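Local coordinates for protein similar to metal-dependent hydrolase (Staphylococcus aureus subsp. aureus Mu50, PDB 3ESH), which is probably a metal-dependent hydrolase of the metallo-beta-lactamase superfamily, at residues A[52-56]-A[57-61]; A[95-98]-A[99-102]; A[157-160]-A[161-164]. All blocks are in the same frame, centred on the assembly; numbering follows the deposited sequence.

Contact 1: residues A[52-56]-A[57-61]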
# COMPACT_ATOMS: atom_id res chain seq x y z
N LEU A 52 32.75 -9.58 15.90
CA LEU A 52 32.85 -9.23 17.32
C LEU A 52 33.08 -7.74 17.49
O LEU A 52 34.05 -7.19 16.96
CB LEU A 52 33.99 -10.00 17.99
CG LEU A 52 34.31 -9.62 19.44
CD1 LEU A 52 33.07 -9.80 20.31
CD2 LEU A 52 35.46 -10.47 19.97
N ILE A 53 32.20 -7.09 18.23
CA ILE A 53 32.32 -5.65 18.48
C ILE A 53 32.47 -5.41 19.97
O ILE A 53 31.59 -5.79 20.75
CB ILE A 53 31.06 -4.88 18.05
CG1 ILE A 53 30.77 -5.11 16.57
CG2 ILE A 53 31.25 -3.40 18.36
CD1 ILE A 53 29.54 -4.36 16.08
N GLN A 54 33.56 -4.77 20.37
CA GLN A 54 33.79 -4.47 21.78
C GLN A 54 33.90 -2.98 22.05
O GLN A 54 34.79 -2.32 21.54
CB GLN A 54 35.07 -5.16 22.28
CG GLN A 54 34.95 -6.66 22.39
CD GLN A 54 36.23 -7.34 22.83
OE1 GLN A 54 37.19 -7.44 22.07
NE2 GLN A 54 36.25 -7.81 24.07
N THR A 55 32.97 -2.46 22.84
CA THR A 55 33.01 -1.05 23.21
C THR A 55 33.61 -1.05 24.61
O THR A 55 33.87 -2.12 25.17
CB THR A 55 31.60 -0.44 23.27
OG1 THR A 55 30.86 -1.01 24.36
CG2 THR A 55 30.85 -0.70 21.97
N ALA A 56 33.83 0.12 25.19
CA ALA A 56 34.39 0.18 26.53
C ALA A 56 33.56 -0.65 27.51
O ALA A 56 34.09 -1.35 28.37
CB ALA A 56 34.46 1.63 27.00
N GLN A 57 32.24 -0.58 27.36
CA GLN A 57 31.35 -1.29 28.26
C GLN A 57 30.77 -2.62 27.77
O GLN A 57 30.75 -3.61 28.50
CB GLN A 57 30.21 -0.36 28.65
CG GLN A 57 30.65 0.91 29.37
CD GLN A 57 29.52 1.90 29.57
OE1 GLN A 57 29.62 2.82 30.39
NE2 GLN A 57 28.44 1.72 28.82
N TYR A 58 30.32 -2.66 26.52
CA TYR A 58 29.70 -3.88 26.01
C TYR A 58 30.43 -4.67 24.95
O TYR A 58 31.24 -4.14 24.21
CB TYR A 58 28.32 -3.51 25.48
CG TYR A 58 27.45 -2.80 26.48
CD1 TYR A 58 26.67 -3.52 27.39
CD2 TYR A 58 27.38 -1.41 26.52
CE1 TYR A 58 25.84 -2.88 28.29
CE2 TYR A 58 26.55 -0.75 27.43
CZ TYR A 58 25.78 -1.49 28.31
OH TYR A 58 24.94 -0.86 29.20
N ASN A 59 30.11 -5.96 24.89
CA ASN A 59 30.66 -6.89 23.90
C ASN A 59 29.45 -7.39 23.11
O ASN A 59 28.42 -7.71 23.69
CB ASN A 59 31.31 -8.11 24.57
CG ASN A 59 32.49 -7.75 25.46
OD1 ASN A 59 33.44 -7.11 25.02
ND2 ASN A 59 32.43 -8.17 26.71
N LEU A 60 29.57 -7.44 21.78
CA LEU A 60 28.47 -7.92 20.96
C LEU A 60 28.91 -8.57 19.66
O LEU A 60 30.04 -8.37 19.22
CB LEU A 60 27.46 -6.80 20.69
CG LEU A 60 27.78 -5.33 20.41
CD1 LEU A 60 26.46 -4.58 20.32
CD2 LEU A 60 28.62 -4.72 21.52
N ILE A 61 28.02 -9.39 19.08
CA ILE A 61 28.30 -10.10 17.84
C ILE A 61 27.27 -9.74 16.77
O ILE A 61 26.13 -9.45 17.11
CB ILE A 61 28.23 -11.62 18.04
CG1 ILE A 61 29.02 -12.03 19.29
CG2 ILE A 61 28.78 -12.32 16.81
CD1 ILE A 61 30.50 -11.80 19.20
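Ile53 and Leu60 face each other as the hydrogen-bonded pair of an antiparallel beta hairpin, strand 51-54 turning back as strand 59-61 in a mixed sheet of the metallo-beta-lactamase fold. Their backbones exchange two bonds: Ile53 N reaches Leu60 O at 2.7 Å, almost straight at 175°, and Leu60 N returns to Ile53 O at 2.8 Å. Apolar packing occurs on both faces. Ile53 CB lies 4.1 Å from Leu60 CG, and these two branched residues suit a buried face on which Leu60 also meets Tyr103 and Leu105. On the other face the tip methyls Leu52 CD1 and Ile61 CD1 touch at 3.4 Å across a non-hydrogen-bonded pair. The same face carries a polar cross-strand pair. Gln54 NE2 donates to Asn59 OD1 at 3.0 Å; the acceptor lies in the Gln54 amide plane, yet the donor stands above the Asn59 carbonyl plane, the two amides being turned 48° apart. Asn59 ND2 bonds to Asp100 O, so both ends of its amide are used. At the two-residue turn Ala56-Gln57, Thr55 N bonds to Tyr58 O at 2.8 Å. Threonine fits here because its hydroxyl, turned back over its own backbone (chi1 68°), lies close to the returning chain: Thr55 OG1 accepts Tyr58 N at 2.8 Å and, weakly, Gln57 N at 3.3 Å.

Contact 2: residues A[95-98]-A[99-102]; sequences NLTP and KDID
Asp100 folds back on Thr97 and Leu96, three and four residues earlier, and its side chain can be followed outward atom by atom. Asp100 CB starts beside the apolar arm of Leu96, 4.0 Å from Leu96 CD2 and 3.6 Å from Thr97 O. The first torsion sets CG opposite the carbonyl carbon and next to the backbone N (chi1 -64°), which turns the carboxylate toward the Thr97 amide. At the tip, Asp100 OD2 takes the hydrogen of Thr97 N at 2.8 Å, on the anti lone pair, with the bond bent to 138°; the same oxygen lies 3.3 Å from Thr97 CB. An aspartate suits this place because its short carboxylate can reach that amide while its own backbone closes the turn: Asp100 N donates to Thr97 O at 2.7 Å, nearly straight at 174°. Thr97 is thus held through both N and O by one residue. The methyl Thr97 CG2 lies alongside Lys99 CB at 3.6 Å. Pro98, resting on Ile88 and Leu91 of the preceding helix, bends the chain as at the centre of an inverse gamma turn, though the place of Lys99 N is doubtful; proline's restricted phi suits such a bend. Leu96 packs on Leu52, and Ile101 is buried against Phe126. This turn completes the beta-alpha-beta crossover between parallel strands 59-61 and 103-105, after a Schellman motif with Asn95 as C-prime residue has ended helix 87-92.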
# COMPACT_ATOMS: atom_id res chain seq x y z
N ASN A 95 40.00 -13.36 25.27
CA ASN A 95 39.69 -13.46 26.68
C ASN A 95 38.20 -13.29 26.95
O ASN A 95 37.80 -12.60 27.88
CB ASN A 95 40.50 -12.43 27.47
CG ASN A 95 41.78 -13.00 28.04
OD1 ASN A 95 41.75 -13.79 29.00
ND2 ASN A 95 42.92 -12.63 27.45
N LEU A 96 37.40 -13.94 26.11
CA LEU A 96 35.95 -13.88 26.23
C LEU A 96 35.35 -15.29 26.16
O LEU A 96 35.94 -16.21 25.59
CB LEU A 96 35.36 -13.03 25.11
CG LEU A 96 35.71 -11.54 25.11
CD1 LEU A 96 35.12 -10.88 23.88
CD2 LEU A 96 35.19 -10.88 26.37
N THR A 97 34.17 -15.43 26.76
CA THR A 97 33.44 -16.69 26.79
C THR A 97 32.02 -16.43 26.30
O THR A 97 31.51 -15.33 26.46
CB THR A 97 33.35 -17.24 28.23
OG1 THR A 97 34.58 -17.90 28.56
CG2 THR A 97 32.18 -18.20 28.40
N PRO A 98 31.39 -17.43 25.67
CA PRO A 98 30.02 -17.30 25.16
C PRO A 98 29.11 -17.05 26.36
O PRO A 98 28.15 -17.80 26.61
CB PRO A 98 29.76 -18.68 24.54
CG PRO A 98 31.11 -19.09 24.06
CD PRO A 98 32.00 -18.69 25.22
N LYS A 99 29.40 -15.98 27.09
CA LYS A 99 28.65 -15.66 28.29
C LYS A 99 28.97 -14.21 28.67
O LYS A 99 28.29 -13.59 29.47
CB LYS A 99 29.07 -16.63 29.40
CG LYS A 99 28.20 -16.61 30.64
CD LYS A 99 28.48 -17.81 31.53
CE LYS A 99 28.10 -19.12 30.84
NZ LYS A 99 28.23 -20.28 31.76
N ASP A 100 30.02 -13.69 28.06
CA ASP A 100 30.46 -12.32 28.29
C ASP A 100 29.87 -11.44 27.19
O ASP A 100 30.11 -10.23 27.14
CB ASP A 100 31.98 -12.25 28.27
CG ASP A 100 32.60 -13.05 29.39
OD1 ASP A 100 32.32 -12.71 30.55
OD2 ASP A 100 33.36 -14.02 29.10
N ILE A 101 29.11 -12.08 26.31
CA ILE A 101 28.46 -11.39 25.20
C ILE A 101 27.17 -10.76 25.71
O ILE A 101 26.33 -11.42 26.31
CB ILE A 101 28.15 -12.38 24.07
CG1 ILE A 101 29.45 -13.05 23.61
CG2 ILE A 101 27.47 -11.65 22.91
CD1 ILE A 101 30.51 -12.06 23.14
N ASP A 102 27.04 -9.46 25.45
CA ASP A 102 25.88 -8.70 25.88
C ASP A 102 24.78 -8.60 24.82
O ASP A 102 23.60 -8.69 25.14
CB ASP A 102 26.34 -7.30 26.29
CG ASP A 102 27.30 -7.32 27.46
OD1 ASP A 102 26.87 -7.71 28.57
OD2 ASP A 102 28.49 -6.97 27.26

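Contact 3: residues A[157-160]-A[161-164]; sequences KGDY and SNKL
Two first torsions near +60° shape this turn: in Tyr160 (chi1 63°) and Ser161 (chi1 77°) the outer group sits between the backbone N and the carbonyl carbon. For Tyr160 this folds the ring back over the chain, so that one face looks on Gly158 O, which stands 3.6 Å above the ring plane and toward its rim. For Ser161 it brings the hydroxyl back to the same carbonyl, and Ser161 OG donates a weak bond to Gly158 O at 3.1 Å. The stronger hold on that oxygen is Ser161 N, 2.6 Å from Gly158 O. This three-residue step belongs to a short 3-10 segment, which leads from the loop after helix 135-142 into strand 164-167, outermost of its mixed sheet within this chain, in the metallo-beta-lactamase fold. Lys163 N continues the pattern, reaching Tyr160 O at 2.9 Å from above the carbonyl plane. Gly158 enters the turn with fully extended backbone angles at which a CB would press on the carbonyl oxygen of Lys157, and glycine avoids this. Asp159 and Asn162 lie side by side, carboxylate and amide planes 82° apart; Asn162 is exposed, while Asp159 also touches His123 and Ala124. Tyr160 is buried instead: its ring meets that of His131 with planes about 15° apart and touches Trp138 and Phe141, while Tyr160 OH is hydrogen-bonded to Asn156 O.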
# COMPACT_ATOMS: atom_id res chain seq x y z
N LYS A 157 15.20 -22.35 16.53
CA LYS A 157 14.49 -21.64 17.59
C LYS A 157 15.18 -21.97 18.93
O LYS A 157 15.93 -22.95 19.00
CB LYS A 157 13.04 -22.11 17.65
CG LYS A 157 12.20 -21.80 16.42
CD LYS A 157 10.73 -21.77 16.79
CE LYS A 157 9.84 -21.33 15.64
NZ LYS A 157 9.73 -22.35 14.58
N GLY A 158 14.93 -21.17 19.96
CA GLY A 158 15.55 -21.46 21.24
C GLY A 158 15.57 -20.41 22.34
O GLY A 158 15.17 -19.26 22.13
N ASP A 159 16.05 -20.83 23.51
CA ASP A 159 16.17 -20.03 24.74
C ASP A 159 16.48 -18.56 24.55
O ASP A 159 16.00 -17.73 25.31
CB ASP A 159 17.27 -20.60 25.65
CG ASP A 159 16.82 -21.81 26.41
OD1 ASP A 159 16.28 -22.75 25.78
OD2 ASP A 159 17.00 -21.83 27.64
N TYR A 160 17.32 -18.26 23.56
CA TYR A 160 17.70 -16.88 23.30
C TYR A 160 16.44 -16.05 23.12
O TYR A 160 16.41 -14.89 23.50
CB TYR A 160 18.60 -16.78 22.07
CG TYR A 160 17.97 -17.22 20.76
CD1 TYR A 160 17.13 -16.37 20.04
CD2 TYR A 160 18.21 -18.48 20.26
CE1 TYR A 160 16.56 -16.78 18.84
CE2 TYR A 160 17.64 -18.91 19.06
CZ TYR A 160 16.82 -18.05 18.36
OH TYR A 160 16.27 -18.48 17.18
N SER A 161 15.40 -16.66 22.55
CA SER A 161 14.16 -15.93 22.33
C SER A 161 13.61 -15.35 23.63
O SER A 161 12.65 -14.59 23.59
CB SER A 161 13.11 -16.83 21.67
OG SER A 161 12.53 -17.70 22.61
N ASN A 162 14.21 -15.70 24.76
CA ASN A 162 13.77 -15.18 26.06
C ASN A 162 14.15 -13.72 26.21
O ASN A 162 13.37 -12.93 26.71
CB ASN A 162 14.39 -15.98 27.22
CG ASN A 162 13.76 -17.36 27.39
OD1 ASN A 162 12.54 -17.49 27.46
ND2 ASN A 162 14.60 -18.39 27.46
N LYS A 163 15.36 -13.37 25.79
CA LYS A 163 15.83 -12.00 25.89
C LYS A 163 15.80 -11.31 24.53
O LYS A 163 16.68 -10.52 24.19
CB LYS A 163 17.26 -11.98 26.45
CG LYS A 163 17.40 -12.71 27.78
CD LYS A 163 18.66 -12.27 28.50
CE LYS A 163 18.86 -13.08 29.77
NZ LYS A 163 19.05 -14.54 29.48
N LEU A 164 14.75 -11.60 23.77
CA LEU A 164 14.56 -11.05 22.44
C LEU A 164 13.96 -9.64 22.45
O LEU A 164 12.95 -9.40 23.10
CB LEU A 164 13.67 -11.97 21.62
CG LEU A 164 13.48 -11.57 20.16
CD1 LEU A 164 14.66 -12.10 19.34
CD2 LEU A 164 12.18 -12.15 19.62

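Overall arrangement
The three contacts come in series along the chain, and all belong to one mixed beta-sheet of the metallo-beta-lactamase fold or to the loops that feed it. Contact 1 is a hairpin of that layer, contact 2 the loop entering strand 103-105, contact 3 the loop entering strand 164-167. Contacts 1 and 2, centres 10 Å apart, touch directly: Asn59 O probably bonds to Asp102 N where strand 103-105 joins 59-61. Contact 3 touches neither; its centre is about 17 Å from that of contact 2 and 20 Å from that of contact 1. The chain thus lays down its strands in sequence order from one side to the other, and strand 103-105 leads on to the HxHxDH sequence characteristic of metal binding in the superfamily.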